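Side-chain contacts in NADB-Rossmann Superfamily protein (Streptococcus agalactiae, PDB 3LEC), which probably acts as a tRNA adenine-N1 methyltransferase built on a Rossmann-type fold, and binds a zinc ion: residues D147-T150 with R155-I158; E189-E194 with Q221-V226. One frame throughout, in Å; residues are numbered along the deposited sequence.

Contact 1 is the turn end of the hairpin of strands 141-150 and 155-163; contact 2 lies about 16 Å away, centre to centre, where helices 185-204 and 210-227 pack together. The two meet directly through the face of the hairpin that carries Ile148, Arg155 and Glu157. There Glu157 OE2 forms a 2.7 Å salt bridge with Lys190 NZ, Ile148 CD1 lies 3.5 Å from Lys190 CD, and Arg155 CD lies 3.7 Å from Lys190 CB. Neither contact forms the zinc site: its ligands Asp140 and His165 sit just beyond the far ends of the same two strands.

Contact 1: residues D147-T150 with R155-I158; sequences DILT and RYEI. With SO4 (sulfate ion), chain D.
Leu149 and Ile158 make the tight part of this contact: Leu149 CD2 comes to 3.5 Å from Ile158 CD1 on the face of the hairpin shared with Asp147 and Tyr156. Leu149 meets it in an uncommon conformation. Its CG sits between the backbone N and the carbonyl carbon (chi1 67°), with chi2 at 110°, away from a staggered value, and CG lies 4.0 Å from Tyr156 CB. Lys14 of helix 10-16 and Val122 and Gln124 of strand 120-125 also touch Ile158.

Two antiparallel hydrogen-bonded pairs set the register, Asp147 with Ile158 and Leu149 with Tyr156. The bond from Tyr156 N to Leu149 O measures 2.8 Å, and that from Asp147 N to Ile158 O 3.0 Å.

The turn end is looser. Thr150 CG2 reaches Arg155 CG at 4.0 Å, and both residues are partly exposed. Arg155 N donates to O3 of a sulfate, probably from the crystallisation liquor, over a short 2.6 Å, while Arg155 NH1, 3.8 Å from sulfate O2, makes no hydrogen bond to it.

On the other face Ile148 CD1 packs 4.1 Å from Glu157 CG, whose extended chain ends in salt bridges, to Arg133 through OE1 and to Lys190. Two cations on one buried carboxylate would probably favour its ionised form; the salt bridges join this edge hairpin to its neighbours alongside the apolar packing.

Contact 2: residues E189-E194 with Q221-V226; sequences EKWQNE and QDIKEV
Lys190 NZ, held in a salt bridge by Glu129 OE1 as well as by Glu157, ends a chain whose CE lies 3.8 Å above the Trp191 plane, displaced toward the rim of the ring that meets Ile223 across the contact. Ile223 comes to that indole at its edge: CD1 lies near the ring plane, 3.6 Å from Trp191 CE3. The two side chains cross at about a right angle. Ile223 has CG1 anti to its carbonyl carbon (chi1 -65°), which sends CD1 out to the ring and leaves CG2 beside the other backbone, 3.6 Å from Trp191 O. The same CD1 also touches Glu194 CB at 3.9 Å; beyond CB the glutamate bends away at chi2 (-59°) to a salt bridge with Lys197.

Trp191 and Ile223 are the nearest residues of the two segments, CA to CA 6.7 Å, and Ile223 also touches Leu195 and Leu198 farther along the antiparallel partner helix. Phe175 meets both residues, and Phe187 stands edge-to-face to the indole.

No hydrogen bond crosses between the segments. The helical hairpin is therefore joined here by apolar and aromatic contact, with the ionic links running from Lys190 and Glu194 to residues elsewhere.

Contact 1: residues D147-T150 with R155-I158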
ATOM      1  N   ASP A 147       0.206  -1.338  -9.567  1.00 17.98           N
ATOM      2  CA  ASP A 147       0.897  -0.321 -10.313  1.00 19.26           C
ATOM      3  C   ASP A 147       2.282  -0.146  -9.701  1.00 18.81           C
ATOM      4  O   ASP A 147       2.455  -0.403  -8.535  1.00 20.03           O
ATOM      5  CB  ASP A 147       0.150   1.011 -10.252  1.00 19.20           C
ATOM      6  CG  ASP A 147       0.728   2.051 -11.199  1.00 24.84           C
ATOM      7  OD1 ASP A 147       1.068   1.716 -12.354  1.00 25.58           O
ATOM      8  OD2 ASP A 147       0.834   3.220 -10.792  1.00 29.88           O
ATOM      9  N   ILE A 148       3.255   0.227 -10.515  1.00 19.39           N
ATOM     10  CA  ILE A 148       4.565   0.644 -10.002  1.00 19.49           C
ATOM     11  C   ILE A 148       4.855   1.992 -10.646  1.00 20.61           C
ATOM     12  O   ILE A 148       4.645   2.178 -11.857  1.00 20.74           O
ATOM     13  CB  ILE A 148       5.675  -0.407 -10.250  1.00 19.67           C
ATOM     14  CG1 ILE A 148       6.966   0.009  -9.530  1.00 18.39           C
ATOM     15  CG2 ILE A 148       5.915  -0.651 -11.774  1.00 18.61           C
ATOM     16  CD1 ILE A 148       8.032  -1.062  -9.496  1.00 22.66           C
ATOM     17  N   LEU A 149       5.292   2.940  -9.826  1.00 20.94           N
ATOM     18  CA  LEU A 149       5.455   4.324 -10.232  1.00 23.06           C
ATOM     19  C   LEU A 149       6.795   4.838  -9.745  1.00 23.95           C
ATOM     20  O   LEU A 149       7.367   4.254  -8.835  1.00 24.29           O
ATOM     21  CB  LEU A 149       4.316   5.158  -9.635  1.00 22.18           C
ATOM     22  CG  LEU A 149       4.289   5.318  -8.114  1.00 22.84           C
ATOM     23  CD1 LEU A 149       4.647   6.765  -7.776  1.00 21.94           C
ATOM     24  CD2 LEU A 149       2.904   4.957  -7.536  1.00 22.77           C
ATOM     25  N   THR A 150       7.272   5.940 -10.331  1.00 26.97           N
ATOM     26  CA  THR A 150       8.545   6.565  -9.957  1.00 29.06           C
ATOM     27  C   THR A 150       8.349   8.003  -9.448  1.00 29.76           C
ATOM     28  O   THR A 150       7.483   8.726  -9.937  1.00 30.69           O
ATOM     29  CB  THR A 150       9.530   6.636 -11.155  1.00 29.84           C
ATOM     30  OG1 THR A 150       9.088   7.643 -12.076  1.00 32.29           O
ATOM     31  CG2 THR A 150       9.597   5.324 -11.862  1.00 30.18           C
ATOM     32  N   ARG A 155      10.976   4.087  -6.540  1.00 27.65           N
ATOM     33  CA  ARG A 155       9.824   3.467  -7.181  1.00 26.21           C
ATOM     34  C   ARG A 155       8.884   3.088  -6.067  1.00 24.54           C
ATOM     35  O   ARG A 155       9.343   2.708  -5.011  1.00 25.37           O
ATOM     36  CB  ARG A 155      10.199   2.210  -7.970  1.00 25.90           C
ATOM     37  CG  ARG A 155      10.917   2.482  -9.302  1.00 29.31           C
ATOM     38  CD  ARG A 155      12.339   1.968  -9.212  1.00 33.83           C
ATOM     39  NE  ARG A 155      13.155   2.342 -10.356  1.00 36.87           N
ATOM     40  CZ  ARG A 155      14.483   2.345 -10.341  1.00 37.80           C
ATOM     41  NH1 ARG A 155      15.145   1.997  -9.237  1.00 36.77           N
ATOM     42  NH2 ARG A 155      15.148   2.696 -11.430  1.00 39.41           N
ATOM     43  N   TYR A 156       7.574   3.156  -6.311  1.00 22.94           N
ATOM     44  CA  TYR A 156       6.596   2.710  -5.317  1.00 21.60           C
ATOM     45  C   TYR A 156       5.581   1.785  -5.980  1.00 20.15           C
ATOM     46  O   TYR A 156       5.084   2.105  -7.066  1.00 20.73           O
ATOM     47  CB  TYR A 156       5.837   3.906  -4.722  1.00 21.30           C
ATOM     48  CG  TYR A 156       6.702   4.871  -3.951  1.00 21.05           C
ATOM     49  CD1 TYR A 156       6.979   4.655  -2.589  1.00 21.10           C
ATOM     50  CD2 TYR A 156       7.203   6.019  -4.556  1.00 22.03           C
ATOM     51  CE1 TYR A 156       7.786   5.544  -1.865  1.00 22.56           C
ATOM     52  CE2 TYR A 156       8.024   6.935  -3.826  1.00 22.61           C
ATOM     53  CZ  TYR A 156       8.286   6.682  -2.485  1.00 22.63           C
ATOM     54  OH  TYR A 156       9.072   7.555  -1.761  1.00 22.12           O
ATOM     55  N   GLU A 157       5.293   0.670  -5.316  1.00 18.85           N
ATOM     56  CA  GLU A 157       4.278  -0.280  -5.749  1.00 18.74           C
ATOM     57  C   GLU A 157       2.962   0.000  -5.064  1.00 18.89           C
ATOM     58  O   GLU A 157       2.943   0.325  -3.876  1.00 19.18           O
ATOM     59  CB  GLU A 157       4.702  -1.703  -5.428  1.00 18.07           C
ATOM     60  CG  GLU A 157       5.991  -2.131  -6.146  1.00 20.88           C
ATOM     61  CD  GLU A 157       6.291  -3.615  -6.089  1.00 21.65           C
ATOM     62  OE1 GLU A 157       5.452  -4.424  -5.639  1.00 26.43           O
ATOM     63  OE2 GLU A 157       7.409  -3.980  -6.503  1.00 26.34           O
ATOM     64  N   ILE A 158       1.865  -0.135  -5.816  1.00 18.86           N
ATOM     65  CA  ILE A 158       0.514  -0.053  -5.260  1.00 18.46           C
ATOM     66  C   ILE A 158      -0.216  -1.377  -5.549  1.00 18.69           C
ATOM     67  O   ILE A 158      -0.216  -1.837  -6.689  1.00 18.91           O
ATOM     68  CB  ILE A 158      -0.274   1.132  -5.861  1.00 18.49           C
ATOM     69  CG1 ILE A 158       0.333   2.471  -5.413  1.00 19.91           C
ATOM     70  CG2 ILE A 158      -1.810   1.025  -5.572  1.00 19.70           C
ATOM     71  CD1 ILE A 158      -0.123   3.665  -6.287  1.00 19.71           C
TER
HETATM   72  S   SO4 D 230      13.546   1.737  -5.434  1.00 43.52           S
HETATM   73  O1  SO4 D 230      12.870   0.817  -6.353  1.00 43.49           O
HETATM   74  O2  SO4 D 230      14.986   1.499  -5.486  1.00 42.15           O
HETATM   75  O3  SO4 D 230      13.304   3.111  -5.844  1.00 43.64           O
HETATM   76  O4  SO4 D 230      13.050   1.526  -4.074  1.00 43.93           O

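Contact 2: residues E189-E194 with Q221-V226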
ATOM      1  N   GLU A 189      13.312  -1.441 -14.703  1.00 20.81           N
ATOM      2  CA  GLU A 189      14.353  -0.626 -14.060  1.00 22.06           C
ATOM      3  C   GLU A 189      14.470  -0.963 -12.573  1.00 21.03           C
ATOM      4  O   GLU A 189      15.587  -1.042 -12.033  1.00 20.34           O
ATOM      5  CB  GLU A 189      14.110   0.881 -14.294  1.00 22.43           C
ATOM      6  CG  GLU A 189      14.304   1.274 -15.772  1.00 27.11           C
ATOM      7  CD  GLU A 189      13.870   2.683 -16.152  1.00 30.89           C
ATOM      8  OE1 GLU A 189      13.334   3.450 -15.318  1.00 33.66           O
ATOM      9  OE2 GLU A 189      14.051   3.013 -17.342  1.00 34.40           O
ATOM     10  N   LYS A 190      13.334  -1.182 -11.908  1.00 20.60           N
ATOM     11  CA  LYS A 190      13.388  -1.527 -10.476  1.00 20.46           C
ATOM     12  C   LYS A 190      14.160  -2.807 -10.259  1.00 19.53           C
ATOM     13  O   LYS A 190      15.052  -2.869  -9.411  1.00 18.74           O
ATOM     14  CB  LYS A 190      11.998  -1.664  -9.834  1.00 21.14           C
ATOM     15  CG  LYS A 190      12.069  -2.349  -8.460  1.00 22.72           C
ATOM     16  CD  LYS A 190      10.731  -2.502  -7.767  1.00 26.37           C
ATOM     17  CE  LYS A 190      10.912  -3.180  -6.414  1.00 26.48           C
ATOM     18  NZ  LYS A 190       9.733  -2.956  -5.555  1.00 27.38           N
ATOM     19  N   TRP A 191      13.828  -3.839 -11.029  1.00 18.43           N
ATOM     20  CA  TRP A 191      14.492  -5.116 -10.859  1.00 18.40           C
ATOM     21  C   TRP A 191      15.931  -5.148 -11.403  1.00 19.51           C
ATOM     22  O   TRP A 191      16.788  -5.831 -10.828  1.00 20.11           O
ATOM     23  CB  TRP A 191      13.602  -6.267 -11.355  1.00 17.95           C
ATOM     24  CG  TRP A 191      12.426  -6.368 -10.441  1.00 17.96           C
ATOM     25  CD1 TRP A 191      11.159  -5.966 -10.694  1.00 18.89           C
ATOM     26  CD2 TRP A 191      12.455  -6.779  -9.060  1.00 20.10           C
ATOM     27  NE1 TRP A 191      10.370  -6.150  -9.571  1.00 18.47           N
ATOM     28  CE2 TRP A 191      11.144  -6.652  -8.559  1.00 20.20           C
ATOM     29  CE3 TRP A 191      13.464  -7.265  -8.209  1.00 20.29           C
ATOM     30  CZ2 TRP A 191      10.806  -7.003  -7.251  1.00 20.50           C
ATOM     31  CZ3 TRP A 191      13.136  -7.607  -6.910  1.00 23.61           C
ATOM     32  CH2 TRP A 191      11.816  -7.463  -6.435  1.00 22.20           C
ATOM     33  N   GLN A 192      16.209  -4.375 -12.447  1.00 20.32           N
ATOM     34  CA  GLN A 192      17.612  -4.199 -12.898  1.00 21.75           C
ATOM     35  C   GLN A 192      18.434  -3.632 -11.733  1.00 21.28           C
ATOM     36  O   GLN A 192      19.522  -4.129 -11.425  1.00 21.74           O
ATOM     37  CB  GLN A 192      17.710  -3.309 -14.153  1.00 21.92           C
ATOM     38  CG  GLN A 192      17.306  -3.992 -15.460  1.00 27.38           C
ATOM     39  CD  GLN A 192      16.751  -3.046 -16.521  1.00 31.89           C
ATOM     40  OE1 GLN A 192      16.910  -1.821 -16.453  1.00 34.57           O
ATOM     41  NE2 GLN A 192      16.092  -3.617 -17.510  1.00 33.41           N
ATOM     42  N   ASN A 193      17.885  -2.642 -11.037  1.00 20.67           N
ATOM     43  CA  ASN A 193      18.571  -2.021  -9.888  1.00 21.00           C
ATOM     44  C   ASN A 193      18.801  -2.984  -8.707  1.00 20.37           C
ATOM     45  O   ASN A 193      19.867  -2.981  -8.087  1.00 20.01           O
ATOM     46  CB  ASN A 193      17.807  -0.770  -9.423  1.00 21.13           C
ATOM     47  CG  ASN A 193      18.547  -0.004  -8.341  1.00 23.34           C
ATOM     48  OD1 ASN A 193      19.727   0.304  -8.480  1.00 25.72           O
ATOM     49  ND2 ASN A 193      17.855   0.303  -7.256  1.00 26.02           N
ATOM     50  N   GLU A 194      17.798  -3.805  -8.401  1.00 19.56           N
ATOM     51  CA  GLU A 194      17.917  -4.826  -7.361  1.00 19.42           C
ATOM     52  C   GLU A 194      18.990  -5.834  -7.733  1.00 18.96           C
ATOM     53  O   GLU A 194      19.813  -6.185  -6.905  1.00 18.47           O
ATOM     54  CB  GLU A 194      16.599  -5.557  -7.129  1.00 19.09           C
ATOM     55  CG  GLU A 194      15.495  -4.671  -6.526  1.00 23.03           C
ATOM     56  CD  GLU A 194      15.882  -4.070  -5.182  1.00 25.92           C
ATOM     57  OE1 GLU A 194      16.248  -4.844  -4.280  1.00 26.04           O
ATOM     58  OE2 GLU A 194      15.824  -2.822  -5.038  1.00 30.96           O
ATOM     59  N   GLN A 221      18.923 -15.292  -9.323  1.00 20.86           N
ATOM     60  CA  GLN A 221      18.389 -16.135 -10.417  1.00 21.57           C
ATOM     61  C   GLN A 221      16.944 -15.781 -10.749  1.00 21.22           C
ATOM     62  O   GLN A 221      16.606 -15.663 -11.921  1.00 20.88           O
ATOM     63  CB  GLN A 221      18.541 -17.644 -10.141  1.00 22.13           C
ATOM     64  CG  GLN A 221      18.042 -18.573 -11.301  1.00 22.23           C
ATOM     65  CD  GLN A 221      18.710 -18.333 -12.654  1.00 23.24           C
ATOM     66  OE1 GLN A 221      19.845 -17.872 -12.729  1.00 23.93           O
ATOM     67  NE2 GLN A 221      18.010 -18.688 -13.734  1.00 25.16           N
ATOM     68  N   ASP A 222      16.111 -15.598  -9.724  1.00 21.76           N
ATOM     69  CA  ASP A 222      14.709 -15.199  -9.926  1.00 21.92           C
ATOM     70  C   ASP A 222      14.638 -13.948 -10.784  1.00 21.35           C
ATOM     71  O   ASP A 222      13.881 -13.870 -11.765  1.00 20.47           O
ATOM     72  CB  ASP A 222      13.985 -14.951  -8.579  1.00 22.79           C
ATOM     73  CG  ASP A 222      13.611 -16.237  -7.834  1.00 27.93           C
ATOM     74  OD1 ASP A 222      13.431 -17.304  -8.467  1.00 31.32           O
ATOM     75  OD2 ASP A 222      13.451 -16.170  -6.588  1.00 33.23           O
ATOM     76  N   ILE A 223      15.466 -12.959 -10.435  1.00 20.89           N
ATOM     77  CA  ILE A 223      15.463 -11.716 -11.163  1.00 20.80           C
ATOM     78  C   ILE A 223      15.923 -11.945 -12.601  1.00 21.39           C
ATOM     79  O   ILE A 223      15.269 -11.482 -13.540  1.00 21.27           O
ATOM     80  CB  ILE A 223      16.265 -10.615 -10.476  1.00 20.29           C
ATOM     81  CG1 ILE A 223      15.620 -10.228  -9.139  1.00 20.35           C
ATOM     82  CG2 ILE A 223      16.351  -9.392 -11.372  1.00 20.39           C
ATOM     83  CD1 ILE A 223      16.453  -9.257  -8.345  1.00 20.28           C
ATOM     84  N   LYS A 224      17.019 -12.684 -12.767  1.00 22.97           N
ATOM     85  CA  LYS A 224      17.537 -12.987 -14.103  1.00 23.60           C
ATOM     86  C   LYS A 224      16.450 -13.596 -14.962  1.00 23.90           C
ATOM     87  O   LYS A 224      16.337 -13.264 -16.130  1.00 24.40           O
ATOM     88  CB  LYS A 224      18.743 -13.927 -14.044  1.00 24.31           C
ATOM     89  CG  LYS A 224      20.011 -13.233 -13.566  1.00 26.84           C
ATOM     90  CD  LYS A 224      21.268 -14.004 -13.964  1.00 28.75           C
ATOM     91  CE  LYS A 224      22.452 -13.539 -13.123  1.00 29.75           C
ATOM     92  NZ  LYS A 224      23.760 -13.949 -13.703  1.00 31.29           N
ATOM     93  N   GLU A 225      15.635 -14.472 -14.380  1.00 24.37           N
ATOM     94  CA  GLU A 225      14.546 -15.112 -15.130  1.00 24.32           C
ATOM     95  C   GLU A 225      13.483 -14.121 -15.577  1.00 24.97           C
ATOM     96  O   GLU A 225      13.076 -14.106 -16.748  1.00 24.57           O
ATOM     97  CB  GLU A 225      13.960 -16.289 -14.343  1.00 25.16           C
ATOM     98  CG  GLU A 225      14.942 -17.445 -14.210  1.00 26.14           C
ATOM     99  CD  GLU A 225      14.463 -18.594 -13.328  1.00 27.16           C
ATOM    100  OE1 GLU A 225      13.369 -18.508 -12.740  1.00 26.95           O
ATOM    101  OE2 GLU A 225      15.190 -19.602 -13.238  1.00 26.94           O
ATOM    102  N   VAL A 226      13.057 -13.265 -14.649  1.00 24.09           N
ATOM    103  CA  VAL A 226      12.047 -12.256 -14.937  1.00 25.07           C
ATOM    104  C   VAL A 226      12.542 -11.305 -16.030  1.00 25.95           C
ATOM    105  O   VAL A 226      11.822 -11.018 -16.993  1.00 26.13           O
ATOM    106  CB  VAL A 226      11.667 -11.501 -13.628  1.00 24.56           C
ATOM    107  CG1 VAL A 226      10.879 -10.232 -13.914  1.00 25.20           C
ATOM    108  CG2 VAL A 226      10.876 -12.423 -12.739  1.00 23.81           C
TER